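Local coordinates for putative branched-chain amino acid ABC transporter, periplasmic branched-chain amino acid-binding protein (PDB 4RU0) that probably binds a branched-chain amino acid or a related small solute in the periplasm and hands it to an ABC transporter for uptake, at residues A[93-98]-A[121-126]; A[149-154]-A[357-362]. One frame throughout, in Å; residues are numbered along the deposited sequence.

Overall arrangement
Both contacts lie on the same side of the chain's centre, in a periplasmic binding protein of the leucine-binding family. Contact 1 joins helix 87-97 to helix 114-126, and contact 2 sets strand 150-151 and the residues beside it against helix 355-363, a partner from far along the chain. Their centres are 14 Å apart. They meet directly: S121 OG of contact 1 lies 3.2 Å from N150 ND2 of contact 2, a probable hydrogen bond, and E125 O packs 4.0 Å from Y149 CD1. Helix 114-126 thus abuts Y149 and N150 of contact 2. None of the residues lining the pentaoxaheptadecane pocket, Y41, Y192, W243 and W269, belongs to either contact.

Contact 1 (A[93-98]-A[121-126]); sequences CYERFK and SERAEV
Y94 and E95 of helix 87-97 meet R123 and A124 of helix 114-126, two nearly parallel helices of the periplasmic binding protein fold, their local axes 12.2 Å apart at an angle of 10°. At that spacing the backbones do not meet; side chains span the distance, the Y94 hydroxyl touching backbone. The packed part is the buried Y94. With CG anti to the backbone N (chi1 166°), the Y94 ring reaches across, Y94 CE1 lying 3.9 Å from R123 CD, while Y94 OH comes within 3.5 Å of A124 CA. That hydroxyl is hydrogen-bonded to D127, just past the segment, and Y109 packs edge-to-face with the ring. The looser, partly exposed side is ionic. E95 bends at chi2 so that its two oxygens serve different cations: OE1 pairs with K98 NZ at 3.0 Å, three residues on, and OE2 pairs with R123. Replacing E95 with an alanine would probably leave R123 without its partner across the helices and K98 NZ without the carboxylate it pairs with. Between the helices, R123 NH1 donates to E95 OE2 at 2.8 Å, nearly straight at 166° and within the guanidinium plane, yet arriving from above the carboxylate plane.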
# COMPACT_ATOMS: atom_id res chain seq x y z
N CYS A 93 9.23 -15.45 11.72
CA CYS A 93 8.16 -14.80 12.47
C CYS A 93 6.82 -15.41 12.12
O CYS A 93 6.02 -15.71 13.00
CB CYS A 93 8.15 -13.29 12.20
SG CYS A 93 9.38 -12.39 13.18
N TYR A 94 6.60 -15.62 10.82
CA TYR A 94 5.37 -16.23 10.34
C TYR A 94 5.19 -17.62 10.94
O TYR A 94 4.09 -17.97 11.37
CB TYR A 94 5.37 -16.32 8.82
CG TYR A 94 4.31 -17.23 8.25
CD1 TYR A 94 4.57 -18.58 8.02
CD2 TYR A 94 3.04 -16.74 7.94
CE1 TYR A 94 3.60 -19.41 7.51
CE2 TYR A 94 2.06 -17.57 7.42
CZ TYR A 94 2.35 -18.90 7.20
OH TYR A 94 1.40 -19.74 6.69
N GLU A 95 6.26 -18.41 10.96
CA GLU A 95 6.20 -19.77 11.49
C GLU A 95 5.97 -19.76 13.00
O GLU A 95 5.35 -20.67 13.54
CB GLU A 95 7.48 -20.54 11.16
CG GLU A 95 7.64 -20.84 9.68
CD GLU A 95 6.63 -21.86 9.17
OE1 GLU A 95 6.19 -22.73 9.95
OE2 GLU A 95 6.26 -21.78 7.98
N ARG A 96 6.47 -18.73 13.67
CA ARG A 96 6.24 -18.60 15.10
C ARG A 96 4.78 -18.25 15.39
O ARG A 96 4.20 -18.73 16.36
CB ARG A 96 7.17 -17.55 15.70
CG ARG A 96 6.67 -16.92 17.00
CD ARG A 96 7.79 -16.63 17.99
NE ARG A 96 8.88 -15.83 17.41
CZ ARG A 96 10.01 -16.35 16.94
NH1 ARG A 96 10.22 -17.66 16.98
NH2 ARG A 96 10.95 -15.55 16.43
N PHE A 97 4.19 -17.45 14.51
CA PHE A 97 2.86 -16.90 14.74
C PHE A 97 1.71 -17.71 14.13
O PHE A 97 0.58 -17.63 14.61
CB PHE A 97 2.79 -15.47 14.20
CG PHE A 97 3.42 -14.45 15.10
CD1 PHE A 97 3.63 -14.72 16.44
CD2 PHE A 97 3.78 -13.20 14.61
CE1 PHE A 97 4.20 -13.78 17.28
CE2 PHE A 97 4.36 -12.25 15.44
CZ PHE A 97 4.57 -12.54 16.77
N LYS A 98 2.00 -18.48 13.08
CA LYS A 98 0.93 -19.11 12.31
C LYS A 98 0.02 -20.03 13.14
O LYS A 98 -1.09 -20.35 12.72
CB LYS A 98 1.52 -19.90 11.14
CG LYS A 98 2.19 -21.21 11.53
CD LYS A 98 2.56 -22.02 10.30
CE LYS A 98 3.09 -23.40 10.69
NZ LYS A 98 3.62 -24.14 9.51
N SER A 121 4.14 -16.79 0.24
CA SER A 121 2.90 -16.97 -0.51
C SER A 121 2.43 -18.42 -0.63
O SER A 121 1.26 -18.71 -0.39
CB SER A 121 3.07 -16.38 -1.92
OG SER A 121 1.90 -16.58 -2.69
N GLU A 122 3.33 -19.32 -0.99
CA GLU A 122 2.94 -20.69 -1.25
C GLU A 122 2.60 -21.43 0.03
O GLU A 122 1.63 -22.18 0.08
CB GLU A 122 4.04 -21.42 -2.03
CG GLU A 122 4.33 -20.76 -3.38
CD GLU A 122 5.39 -21.49 -4.19
OE1 GLU A 122 6.60 -21.31 -3.90
OE2 GLU A 122 5.03 -22.22 -5.14
N ARG A 123 3.37 -21.21 1.09
CA ARG A 123 3.12 -21.95 2.32
C ARG A 123 1.97 -21.32 3.10
O ARG A 123 1.35 -21.97 3.95
CB ARG A 123 4.39 -22.06 3.17
CG ARG A 123 4.76 -20.85 4.00
CD ARG A 123 5.91 -21.21 4.94
NE ARG A 123 7.20 -21.41 4.26
CZ ARG A 123 8.34 -21.71 4.88
NH1 ARG A 123 8.37 -21.86 6.20
NH2 ARG A 123 9.46 -21.86 4.19
N ALA A 124 1.65 -20.07 2.79
CA ALA A 124 0.48 -19.42 3.37
C ALA A 124 -0.81 -20.06 2.84
O ALA A 124 -1.79 -20.19 3.57
CB ALA A 124 0.48 -17.93 3.08
N GLU A 125 -0.79 -20.44 1.57
CA GLU A 125 -1.93 -21.11 0.96
C GLU A 125 -2.16 -22.48 1.60
O GLU A 125 -3.30 -22.84 1.92
CB GLU A 125 -1.73 -21.25 -0.55
CG GLU A 125 -2.89 -21.91 -1.27
CD GLU A 125 -2.91 -21.61 -2.77
OE1 GLU A 125 -2.22 -20.66 -3.20
OE2 GLU A 125 -3.61 -22.33 -3.51
N VAL A 126 -1.08 -23.23 1.80
CA VAL A 126 -1.16 -24.54 2.43
C VAL A 126 -1.68 -24.45 3.87
O VAL A 126 -2.44 -25.31 4.31
CB VAL A 126 0.21 -25.25 2.45
CG1 VAL A 126 0.12 -26.59 3.15
CG2 VAL A 126 0.73 -25.42 1.03

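Contact 2 (A[149-154]-A[357-362]); sequences YNFPVM and EGRWGL
R359, on helix 355-363, buries the most surface here, fitting between the rings of Y149 and F151. Its CG is anti to the backbone N (chi1 -160°), and further bends at chi2 and chi3 fold the chain back over Y149. The guanidinium lies over one face of the tyrosine, the planes 26° apart, in an off-centre cation-pi stack with R359 CZ 4.5 Å from the Y149 ring centroid. R359 NH1 makes the close approach, 3.5 Å from Y149 CZ, and the aliphatic stem lies over the same face nearer CD2 and CE2, R359 CG sitting 3.6 Å from Y149 CE2. The same R359 CG meets F151 at its edge, 3.7 Å from F151 CZ, so one methylene touches both aromatic rings. F151 offers a face to L362: the methyl L362 CD1 stands over the ring centre, 3.7 Å from the F151 centroid, as a CH-pi contact, and L362 CB packs 3.6 Å from F151 CE1. Beyond these residues, H391 stacks on F151, and Y149 and F151 make backbone hydrogen bonds to L131 in the two-stranded parallel sheet with strand 131-132, whose I132 touches L362, so that helix 355-363 packs against both strands.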
# COMPACT_ATOMS: atom_id res chain seq x y z
N TYR A 149 -5.30 -17.23 -0.72
CA TYR A 149 -4.86 -16.66 0.55
C TYR A 149 -3.80 -15.56 0.40
O TYR A 149 -3.04 -15.30 1.33
CB TYR A 149 -4.35 -17.78 1.46
CG TYR A 149 -5.49 -18.67 1.91
CD1 TYR A 149 -5.83 -19.81 1.19
CD2 TYR A 149 -6.25 -18.34 3.03
CE1 TYR A 149 -6.89 -20.61 1.59
CE2 TYR A 149 -7.30 -19.14 3.43
CZ TYR A 149 -7.62 -20.26 2.71
OH TYR A 149 -8.67 -21.06 3.11
N ASN A 150 -3.78 -14.91 -0.75
CA ASN A 150 -2.89 -13.78 -0.98
C ASN A 150 -3.70 -12.54 -1.38
O ASN A 150 -4.43 -12.56 -2.37
CB ASN A 150 -1.87 -14.12 -2.07
CG ASN A 150 -0.66 -13.19 -2.04
OD1 ASN A 150 -0.80 -11.98 -1.90
ND2 ASN A 150 0.52 -13.77 -2.18
N PHE A 151 -3.57 -11.46 -0.60
CA PHE A 151 -4.40 -10.27 -0.80
C PHE A 151 -3.58 -8.98 -0.96
O PHE A 151 -3.24 -8.33 0.03
CB PHE A 151 -5.37 -10.09 0.38
CG PHE A 151 -6.44 -11.14 0.46
CD1 PHE A 151 -7.72 -10.88 -0.02
CD2 PHE A 151 -6.18 -12.39 1.01
CE1 PHE A 151 -8.72 -11.84 0.06
CE2 PHE A 151 -7.17 -13.36 1.09
CZ PHE A 151 -8.44 -13.08 0.61
N PRO A 152 -3.32 -8.57 -2.19
CA PRO A 152 -2.65 -7.29 -2.41
C PRO A 152 -3.69 -6.16 -2.36
O PRO A 152 -4.10 -5.63 -3.36
CB PRO A 152 -2.10 -7.44 -3.80
CG PRO A 152 -3.09 -8.28 -4.48
CD PRO A 152 -3.67 -9.20 -3.46
N VAL A 153 -4.11 -5.84 -1.15
CA VAL A 153 -5.25 -4.97 -0.91
C VAL A 153 -5.11 -3.49 -1.23
O VAL A 153 -4.07 -2.88 -1.01
CB VAL A 153 -5.77 -5.10 0.53
CG1 VAL A 153 -7.23 -4.73 0.58
CG2 VAL A 153 -5.61 -6.52 1.02
N MSE A 154 -6.21 -2.94 -1.72
CA MSE A 154 -6.38 -1.54 -2.00
C MSE A 154 -5.74 -1.01 -3.26
O MSE A 154 -6.44 -0.40 -4.07
CB MSE A 154 -5.85 -0.76 -0.82
CG MSE A 154 -6.83 0.33 -0.45
SE MSE A 154 -6.29 1.00 1.29
CE MSE A 154 -7.62 -0.02 2.29
N GLU A 357 -11.68 -18.42 7.84
CA GLU A 357 -12.81 -17.53 8.04
C GLU A 357 -12.37 -16.09 7.80
O GLU A 357 -13.15 -15.27 7.31
CB GLU A 357 -13.38 -17.70 9.46
CG GLU A 357 -14.05 -19.05 9.68
CD GLU A 357 -14.11 -19.45 11.15
OE1 GLU A 357 -13.66 -18.65 12.00
OE2 GLU A 357 -14.60 -20.56 11.45
N GLY A 358 -11.12 -15.80 8.14
CA GLY A 358 -10.54 -14.49 7.89
C GLY A 358 -10.49 -14.22 6.40
O GLY A 358 -10.67 -13.09 5.95
N ARG A 359 -10.24 -15.28 5.63
CA ARG A 359 -10.22 -15.19 4.18
C ARG A 359 -11.61 -14.86 3.66
O ARG A 359 -11.77 -14.10 2.71
CB ARG A 359 -9.70 -16.50 3.58
CG ARG A 359 -9.20 -16.40 2.16
CD ARG A 359 -10.31 -16.54 1.13
NE ARG A 359 -11.12 -17.73 1.37
CZ ARG A 359 -10.83 -18.94 0.91
NH1 ARG A 359 -9.73 -19.13 0.20
NH2 ARG A 359 -11.63 -19.96 1.18
N TRP A 360 -12.63 -15.45 4.29
CA TRP A 360 -14.01 -15.20 3.91
C TRP A 360 -14.39 -13.75 4.18
O TRP A 360 -15.10 -13.13 3.39
CB TRP A 360 -14.97 -16.13 4.67
CG TRP A 360 -16.38 -16.05 4.17
CD1 TRP A 360 -16.97 -16.86 3.25
CD2 TRP A 360 -17.38 -15.09 4.55
NE1 TRP A 360 -18.27 -16.47 3.03
CE2 TRP A 360 -18.55 -15.39 3.82
CE3 TRP A 360 -17.40 -14.01 5.44
CZ2 TRP A 360 -19.72 -14.64 3.94
CZ3 TRP A 360 -18.57 -13.27 5.56
CH2 TRP A 360 -19.71 -13.59 4.82
N GLY A 361 -13.90 -13.21 5.29
CA GLY A 361 -14.17 -11.84 5.67
C GLY A 361 -13.57 -10.88 4.66
O GLY A 361 -14.25 -9.96 4.18
N LEU A 362 -12.30 -11.09 4.34
CA LEU A 362 -11.60 -10.29 3.34
C LEU A 362 -12.36 -10.27 2.02
O LEU A 362 -12.56 -9.20 1.45
CB LEU A 362 -10.18 -10.81 3.13
CG LEU A 362 -9.17 -10.44 4.21
CD1 LEU A 362 -7.97 -11.34 4.14
CD2 LEU A 362 -8.76 -8.98 4.06